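Local coordinates for SusD superfamily protein (PDB 3MCX) that is of unknown function but, as a SusD-family protein of the Bacteroides outer membrane, probably binds glycans or other nutrients for uptake, and binds zinc ions, at residues 54-59 and 291-296; 115-120 and 189-194; 197-202 and 256-261. All coordinates share one frame; numbering follows the deposited sequence.

Contact 1 of 3, residues 54-59 and 291-296; sequences ADVQAR and LILSED
Gln57 and Ile292 form the hydrogen-bonded pair of a two-stranded antiparallel ribbon made by 56-57 and 292-293. Gln57 N gives its hydrogen to Ile292 O at 2.8 Å, and Ile292 N returns one to Gln57 O at 3.0 Å, both nearly straight. Val56 and Leu293 are the adjacent non-hydrogen-bonded pair.

On the Gln57 face, both first torsions fold the chains inward: CG of Gln57 and CG1 of Ile292 each stand between their own backbone N and carbonyl carbon (chi1 56° and 59°). As a result Gln57 CG lies 3.8 Å from Ile292 CG1. Beyond CG the glutamine runs extended, and its amide has partners at both ends. NE2 donates to Ala58 O, close to the amide plane, and also bonds Trp437 O; Gln57 OE1 passes Ser294 CB at 3.6 Å and accepts from a water that in turn takes the Glu295 N-H. These bonds fix the rotation of the amide.

On the other face Val56 splits its branches. With CG1 anti to the backbone N (chi1 176°), Val56 CG1 lies 3.6 Å from Leu291 CD2, while CG2 turns to Leu293 CD2.

Ser294 ends the ribbon and N-caps helix 295-301. Ser294 OG donates to Ala54 O at 2.7 Å, in the carbonyl plane on a lone pair, and accepts from Phe297 N; Ser294 N donates to Asp55 O at 2.9 Å. One serine thereby ties the start of helix 295-301 to 54-55.

Around the ribbon, helix 44-51 packs on Val56 and Leu291 through Asp50, Tyr47 and Cys51, and Tyr72 of helix 69-72 touches Gln57. Asp55 makes a salt bridge with Arg411 of helix 403-414, and Leu293 is backbone-bonded to Val333, just before strand 334-335.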
# COMPACT_ATOMS: atom_id res chain seq x y z
N ALA A 54 -7.82 7.20 -9.75
CA ALA A 54 -9.09 7.76 -10.24
C ALA A 54 -10.35 7.30 -9.53
O ALA A 54 -11.44 7.81 -9.85
CB ALA A 54 -9.24 7.47 -11.75
N ASP A 55 -10.20 6.32 -8.63
CA ASP A 55 -11.32 5.64 -7.99
C ASP A 55 -11.68 6.17 -6.62
O ASP A 55 -12.84 6.02 -6.19
CB ASP A 55 -11.04 4.14 -7.92
CG ASP A 55 -11.03 3.49 -9.28
OD1 ASP A 55 -11.89 3.85 -10.12
OD2 ASP A 55 -10.17 2.61 -9.50
N VAL A 56 -10.70 6.70 -5.90
CA VAL A 56 -10.89 7.26 -4.56
C VAL A 56 -10.45 8.70 -4.66
O VAL A 56 -9.33 9.00 -5.12
CB VAL A 56 -10.10 6.50 -3.49
CG1 VAL A 56 -10.27 7.21 -2.15
CG2 VAL A 56 -10.52 5.03 -3.38
N GLN A 57 -11.32 9.62 -4.27
CA GLN A 57 -11.05 11.06 -4.39
C GLN A 57 -11.19 11.74 -3.03
O GLN A 57 -11.81 11.21 -2.11
CB GLN A 57 -12.02 11.71 -5.38
CG GLN A 57 -13.48 11.51 -5.06
CD GLN A 57 -14.37 12.36 -5.90
OE1 GLN A 57 -14.83 11.98 -7.00
NE2 GLN A 57 -14.62 13.57 -5.42
N ALA A 58 -10.63 12.94 -2.90
CA ALA A 58 -11.02 13.78 -1.77
C ALA A 58 -12.50 14.10 -1.86
O ALA A 58 -13.06 14.30 -2.95
CB ALA A 58 -10.19 15.10 -1.76
N ARG A 59 -13.11 14.24 -0.68
CA ARG A 59 -14.45 14.76 -0.59
C ARG A 59 -14.52 16.30 -0.74
O ARG A 59 -15.48 16.84 -1.30
CB ARG A 59 -15.11 14.33 0.73
CG ARG A 59 -16.52 14.84 0.98
CD ARG A 59 -17.13 14.40 2.32
NE ARG A 59 -16.28 14.82 3.46
CZ ARG A 59 -16.25 16.04 3.98
NH1 ARG A 59 -17.07 17.00 3.58
NH2 ARG A 59 -15.38 16.29 4.96
N LEU A 291 -12.21 10.98 2.17
CA LEU A 291 -12.07 10.01 1.10
C LEU A 291 -13.44 9.48 0.76
O LEU A 291 -14.16 8.99 1.63
CB LEU A 291 -11.14 8.87 1.49
CG LEU A 291 -9.67 9.26 1.68
CD1 LEU A 291 -8.94 8.26 2.56
CD2 LEU A 291 -8.91 9.43 0.35
N ILE A 292 -13.80 9.58 -0.52
CA ILE A 292 -15.02 9.00 -1.05
C ILE A 292 -14.71 8.38 -2.38
O ILE A 292 -13.69 8.71 -3.00
CB ILE A 292 -16.17 10.00 -1.17
CG1 ILE A 292 -15.83 11.20 -2.09
CG2 ILE A 292 -16.62 10.49 0.25
CD1 ILE A 292 -17.00 12.13 -2.45
N LEU A 293 -15.58 7.48 -2.83
CA LEU A 293 -15.44 6.84 -4.13
C LEU A 293 -15.88 7.78 -5.24
O LEU A 293 -16.86 8.54 -5.07
CB LEU A 293 -16.26 5.55 -4.14
CG LEU A 293 -15.87 4.52 -3.07
CD1 LEU A 293 -16.90 3.37 -2.95
CD2 LEU A 293 -14.46 3.95 -3.36
N SER A 294 -15.18 7.72 -6.37
CA SER A 294 -15.53 8.51 -7.53
C SER A 294 -16.60 7.83 -8.39
O SER A 294 -16.88 6.63 -8.26
CB SER A 294 -14.30 8.73 -8.38
OG SER A 294 -13.93 7.50 -8.98
N GLU A 295 -17.16 8.60 -9.29
CA GLU A 295 -18.08 8.03 -10.26
C GLU A 295 -17.34 7.08 -11.20
O GLU A 295 -17.93 6.12 -11.71
CB GLU A 295 -18.78 9.12 -11.07
CG GLU A 295 -20.00 8.61 -11.80
CD GLU A 295 -20.56 9.64 -12.74
OE1 GLU A 295 -19.73 10.38 -13.34
OE2 GLU A 295 -21.82 9.68 -12.91
N ASP A 296 -16.06 7.33 -11.45
CA ASP A 296 -15.26 6.35 -12.23
C ASP A 296 -15.33 4.98 -11.59
O ASP A 296 -15.53 4.00 -12.29
CB ASP A 296 -13.78 6.77 -12.37
CG ASP A 296 -13.59 8.23 -12.74
OD1 ASP A 296 -13.89 9.15 -11.93
OD2 ASP A 296 -13.10 8.46 -13.86
O HOH W 1 -16.40 11.44 -9.28

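Contact 2 of 3, residues 115-120 and 189-194; sequences TKELNR and GLRQET
Arg120 and Arg191 lay their guanidinium groups nearly parallel and offset where helix 115-140 of this SusD-family fold, probably in its TPR-like helical part, meets the loop between helices 172-186 and 201-214. The planes are 9° apart, and Arg191 NH2 sits over one Arg120 face, 3.3 Å from Arg120 NE. Arg120 CD lies over the centre of the Arg191 group, 3.5 Å from Arg191 CZ.

On the packed side, Arg120, bent at chi3 (55°), grips Glu117 side-on, NE to OE2 and NH2 to OE1. Both oxygens lie near the guanidinium plane, though the nitrogens meet them from above the carboxylate plane. NH1 makes a salt bridge with Glu124, and this negative charge probably offsets the like charges of the two arginines. Gly189 O receives the Arg120 CA-H, 3.3 Å from CA. Replacing Arg120 by an alanine is likely to leave Glu117 without its two-bond mate and Arg191 without the flat group beside it.

The solvent side is looser: Arg191 is exposed, with two conformers. Glu117 OE2, 4.3 Å from Arg191 NH1, lies well out of that guanidinium plane with no N-H aimed at it, a charge attraction only. A water donates to both Gly189 O and Lys116 O, at 2.9 and 2.7 Å.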
# COMPACT_ATOMS: atom_id res chain seq x y z
N THR A 115 20.08 -18.70 18.59
CA THR A 115 20.44 -18.22 17.26
C THR A 115 19.25 -18.17 16.31
O THR A 115 19.14 -17.26 15.51
CB THR A 115 21.51 -19.14 16.64
OG1 THR A 115 22.60 -19.24 17.56
CG2 THR A 115 22.01 -18.61 15.31
N LYS A 116 18.39 -19.16 16.40
CA LYS A 116 17.21 -19.24 15.55
C LYS A 116 16.28 -18.04 15.79
O LYS A 116 15.73 -17.46 14.85
CB LYS A 116 16.46 -20.54 15.79
CG LYS A 116 15.38 -20.84 14.76
CD LYS A 116 14.68 -22.17 15.06
N GLU A 117 16.07 -17.70 17.06
CA GLU A 117 15.21 -16.57 17.38
C GLU A 117 15.89 -15.25 17.03
O GLU A 117 15.23 -14.36 16.51
CB GLU A 117 14.79 -16.59 18.85
CG GLU A 117 13.64 -17.57 19.12
CD GLU A 117 12.32 -17.02 18.56
OE1 GLU A 117 11.67 -16.19 19.22
OE2 GLU A 117 11.93 -17.36 17.45
N LEU A 118 17.19 -15.13 17.33
CA LEU A 118 17.93 -13.91 16.93
C LEU A 118 17.86 -13.71 15.43
O LEU A 118 17.66 -12.61 14.95
CB LEU A 118 19.39 -13.96 17.37
CG LEU A 118 19.68 -13.90 18.90
CD1 LEU A 118 21.11 -14.35 19.25
CD2 LEU A 118 19.36 -12.49 19.41
N ASN A 119 17.98 -14.80 14.68
CA ASN A 119 17.93 -14.72 13.25
C ASN A 119 16.54 -14.39 12.72
O ASN A 119 16.38 -13.68 11.73
CB ASN A 119 18.42 -16.01 12.63
CG ASN A 119 18.86 -15.82 11.23
OD1 ASN A 119 19.64 -14.91 10.96
ND2 ASN A 119 18.38 -16.66 10.33
N ARG A 120 15.51 -14.87 13.41
CA ARG A 120 14.14 -14.52 13.02
C ARG A 120 13.88 -13.03 13.21
O ARG A 120 13.36 -12.35 12.34
CB ARG A 120 13.14 -15.33 13.87
CG ARG A 120 11.71 -14.96 13.55
CD ARG A 120 10.66 -15.55 14.48
NE ARG A 120 10.91 -15.23 15.88
CZ ARG A 120 10.62 -14.08 16.48
NH1 ARG A 120 10.09 -13.06 15.81
NH2 ARG A 120 10.90 -13.94 17.79
N GLY A 189 15.38 -17.02 7.38
CA GLY A 189 15.21 -16.83 8.82
C GLY A 189 13.79 -16.60 9.30
O GLY A 189 13.57 -16.65 10.50
N LEU A 190 12.85 -16.36 8.39
CA LEU A 190 11.45 -16.04 8.76
C LEU A 190 10.67 -17.31 9.11
O LEU A 190 10.99 -18.41 8.64
CB LEU A 190 10.77 -15.34 7.60
CG LEU A 190 11.35 -13.98 7.16
CD1 LEU A 190 10.72 -13.51 5.86
CD2 LEU A 190 11.11 -12.95 8.23
N ARG A 191 9.63 -17.13 9.91
CA ARG A 191 8.71 -18.21 10.24
C ARG A 191 8.03 -18.74 8.99
O ARG A 191 7.69 -17.94 8.09
CB ARG A 191 7.60 -17.71 11.16
CG ARG A 191 8.04 -17.29 12.53
CD ARG A 191 6.83 -17.19 13.42
NE ARG A 191 7.09 -16.40 14.63
CZ ARG A 191 7.66 -16.87 15.73
NH1 ARG A 191 8.06 -18.14 15.81
NH2 ARG A 191 7.82 -16.04 16.76
N GLN A 192 7.80 -20.04 8.96
CA GLN A 192 6.96 -20.67 7.93
C GLN A 192 5.48 -20.70 8.36
O GLN A 192 4.58 -20.76 7.52
CB GLN A 192 7.45 -22.09 7.64
CG GLN A 192 8.83 -22.16 6.95
CD GLN A 192 8.79 -21.78 5.48
OE1 GLN A 192 9.54 -20.89 5.01
NE2 GLN A 192 7.91 -22.42 4.75
N GLU A 193 5.24 -20.67 9.67
CA GLU A 193 3.88 -20.73 10.19
C GLU A 193 3.20 -19.37 10.12
O GLU A 193 3.86 -18.32 9.99
CB GLU A 193 3.88 -21.20 11.65
CG GLU A 193 4.38 -22.62 11.82
CD GLU A 193 3.62 -23.68 10.97
OE1 GLU A 193 2.38 -23.63 10.82
OE2 GLU A 193 4.28 -24.59 10.42
N THR A 194 1.88 -19.39 10.21
CA THR A 194 1.15 -18.13 10.20
C THR A 194 1.57 -17.31 11.41
O THR A 194 1.89 -17.84 12.48
CB THR A 194 -0.39 -18.29 10.14
OG1 THR A 194 -0.87 -18.66 11.43
CG2 THR A 194 -0.83 -19.31 9.08
O HOH W 2 15.30 -18.13 12.24

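Contact 3 of 3, residues 197-202 and 256-261; sequences GYINYW and SLFELY
Ile199 sets CG1 over the face of the Phe258 ring in a CH-pi contact: Ile199 CG1 stands 3.5 Å from the ring centroid, only 8° off the normal, which places it squarely over the face. A first torsion that holds CG1 anti to the carbonyl carbon (chi1 -66°) turns it onto the ring, and Ile199 CD1 continues over the CE2 and CZ side, 3.8 Å from Phe258 CE2. The ring is brought there by its own first torsion, CG anti to the backbone N (173°). Its edge is met near the plane by Gly197 O, while Tyr198 O approaches Phe258 CD1 obliquely at 3.6 Å.

At one end of the contact Trp202 CB touches Leu257 CD2 at 4.1 Å; its indole turns from the strand, NE1 donating to Gln192 O. At the other, Gly197 CA lies 3.1 Å from Glu259 O in a CA-H...O contact. The backbones are joined through water: one links Gly197 O to Tyr261 N, one accepts from Gly197 N and Glu259 N, and a third donates to Tyr198 O and Leu257 O, both at 2.6 Å.

Asn200 N-caps helix 201-214, OD1 accepting from Ala203 N. The strand side is a classic beta bulge, Leu257 and Phe258 both opposite Ile354 of strand 351-355. Met128 of helix 115-140 touches both Ile199 and Phe258, and Tyr32 of helix 21-36 meets Tyr198 and Leu260.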
# COMPACT_ATOMS: atom_id res chain seq x y z
N GLY A 197 0.24 -10.38 12.94
CA GLY A 197 0.79 -9.13 13.44
C GLY A 197 2.21 -8.87 13.00
O GLY A 197 2.73 -7.79 13.24
N TYR A 198 2.83 -9.88 12.37
CA TYR A 198 4.27 -9.90 12.09
C TYR A 198 4.54 -10.49 10.72
O TYR A 198 3.68 -11.12 10.13
CB TYR A 198 4.98 -10.79 13.10
CG TYR A 198 4.72 -10.41 14.51
CD1 TYR A 198 5.20 -9.22 15.02
CD2 TYR A 198 3.98 -11.23 15.35
CE1 TYR A 198 5.00 -8.86 16.33
CE2 TYR A 198 3.75 -10.87 16.67
CZ TYR A 198 4.27 -9.68 17.14
OH TYR A 198 4.05 -9.30 18.44
N ILE A 199 5.76 -10.31 10.21
CA ILE A 199 6.16 -10.78 8.90
C ILE A 199 6.69 -12.20 8.94
O ILE A 199 7.61 -12.49 9.71
CB ILE A 199 7.25 -9.86 8.31
CG1 ILE A 199 6.66 -8.48 8.06
CG2 ILE A 199 7.82 -10.45 7.02
CD1 ILE A 199 7.71 -7.38 7.89
N ASN A 200 6.10 -13.10 8.13
CA ASN A 200 6.61 -14.44 7.92
C ASN A 200 7.08 -14.63 6.47
O ASN A 200 7.08 -13.68 5.68
CB ASN A 200 5.57 -15.49 8.35
CG ASN A 200 4.38 -15.59 7.39
OD1 ASN A 200 4.30 -14.86 6.39
ND2 ASN A 200 3.43 -16.48 7.73
N TYR A 201 7.49 -15.86 6.14
CA TYR A 201 8.04 -16.16 4.82
C TYR A 201 7.03 -15.81 3.72
O TYR A 201 7.40 -15.26 2.68
CB TYR A 201 8.46 -17.65 4.76
CG TYR A 201 8.89 -18.12 3.40
CD1 TYR A 201 7.97 -18.62 2.48
CD2 TYR A 201 10.23 -18.04 3.01
CE1 TYR A 201 8.39 -19.05 1.22
CE2 TYR A 201 10.65 -18.47 1.77
CZ TYR A 201 9.73 -18.96 0.89
OH TYR A 201 10.18 -19.37 -0.33
N TRP A 202 5.77 -16.18 3.95
CA TRP A 202 4.70 -15.99 2.96
C TRP A 202 4.46 -14.51 2.70
O TRP A 202 4.32 -14.11 1.54
CB TRP A 202 3.43 -16.75 3.39
CG TRP A 202 3.77 -18.15 3.72
CD1 TRP A 202 3.82 -18.71 4.97
CD2 TRP A 202 4.28 -19.14 2.82
NE1 TRP A 202 4.26 -19.99 4.88
CE2 TRP A 202 4.58 -20.28 3.58
CE3 TRP A 202 4.49 -19.17 1.44
CZ2 TRP A 202 5.09 -21.45 3.02
CZ3 TRP A 202 4.98 -20.33 0.87
CH2 TRP A 202 5.30 -21.45 1.66
N SER A 256 -5.29 -12.67 4.74
CA SER A 256 -4.31 -11.70 5.25
C SER A 256 -2.94 -12.33 5.42
O SER A 256 -2.81 -13.31 6.17
CB SER A 256 -4.78 -11.18 6.60
OG SER A 256 -3.86 -10.22 7.07
N LEU A 257 -1.93 -11.79 4.74
CA LEU A 257 -0.58 -12.35 4.83
C LEU A 257 0.31 -11.58 5.81
O LEU A 257 1.13 -12.18 6.50
CB LEU A 257 0.05 -12.41 3.45
CG LEU A 257 -0.60 -13.38 2.47
CD1 LEU A 257 -0.28 -12.96 1.03
CD2 LEU A 257 -0.11 -14.78 2.69
N PHE A 258 0.15 -10.27 5.86
CA PHE A 258 0.82 -9.42 6.86
C PHE A 258 -0.16 -8.32 7.20
O PHE A 258 -0.63 -7.61 6.34
CB PHE A 258 2.13 -8.88 6.31
CG PHE A 258 2.84 -7.85 7.18
CD1 PHE A 258 2.84 -7.93 8.57
CD2 PHE A 258 3.54 -6.82 6.59
CE1 PHE A 258 3.51 -6.97 9.34
CE2 PHE A 258 4.23 -5.86 7.38
CZ PHE A 258 4.17 -5.94 8.74
N GLU A 259 -0.46 -8.20 8.49
CA GLU A 259 -1.46 -7.26 8.99
C GLU A 259 -1.02 -6.78 10.37
O GLU A 259 -0.69 -7.59 11.23
CB GLU A 259 -2.81 -7.97 9.03
CG GLU A 259 -3.94 -7.23 9.71
CD GLU A 259 -5.21 -8.08 9.64
OE1 GLU A 259 -5.46 -8.68 8.56
OE2 GLU A 259 -5.95 -8.20 10.63
N LEU A 260 -1.02 -5.46 10.56
CA LEU A 260 -0.61 -4.86 11.83
C LEU A 260 -1.79 -4.80 12.77
O LEU A 260 -2.88 -4.38 12.40
CB LEU A 260 -0.01 -3.48 11.60
CG LEU A 260 1.24 -3.47 10.72
CD1 LEU A 260 1.51 -2.06 10.22
CD2 LEU A 260 2.44 -4.05 11.49
N TYR A 261 -1.56 -5.23 14.01
CA TYR A 261 -2.60 -5.31 15.04
C TYR A 261 -2.81 -3.95 15.67
O TYR A 261 -1.83 -3.30 16.13
CB TYR A 261 -2.16 -6.31 16.09
CG TYR A 261 -3.15 -6.55 17.20
CD1 TYR A 261 -4.43 -6.99 16.93
CD2 TYR A 261 -2.80 -6.33 18.54
CE1 TYR A 261 -5.32 -7.22 17.96
CE2 TYR A 261 -3.69 -6.56 19.58
CZ TYR A 261 -4.96 -7.01 19.28
OH TYR A 261 -5.85 -7.25 20.32
O HOH W 3 1.23 -6.00 14.72
O HOH W 4 0.11 -10.70 10.08
O HOH W 5 2.93 -12.71 8.23

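Overall arrangement
Contacts 1 and 3 are buried, whereas contact 2 lies at the surface, its centre about 25 Å from that of the chain. Contact 1 relies on direct backbone bonds of a small ribbon; contact 3 uses an aliphatic chain on an aromatic face with waters between the backbones; contact 2 depends on charged groups. Contact 2 contains the start of helix 115-140, and contact 3 packs on it further along. Segments 189-194 and 197-202 follow closely in the chain: Arg191 O probably accepts from Tyr201 N, 2.9 Å away, and the contact centres are about 13 Å apart. Contact 1 stands across the chain's centre, its nearest atoms about 17 Å from contact 3 and about 29 Å from contact 2.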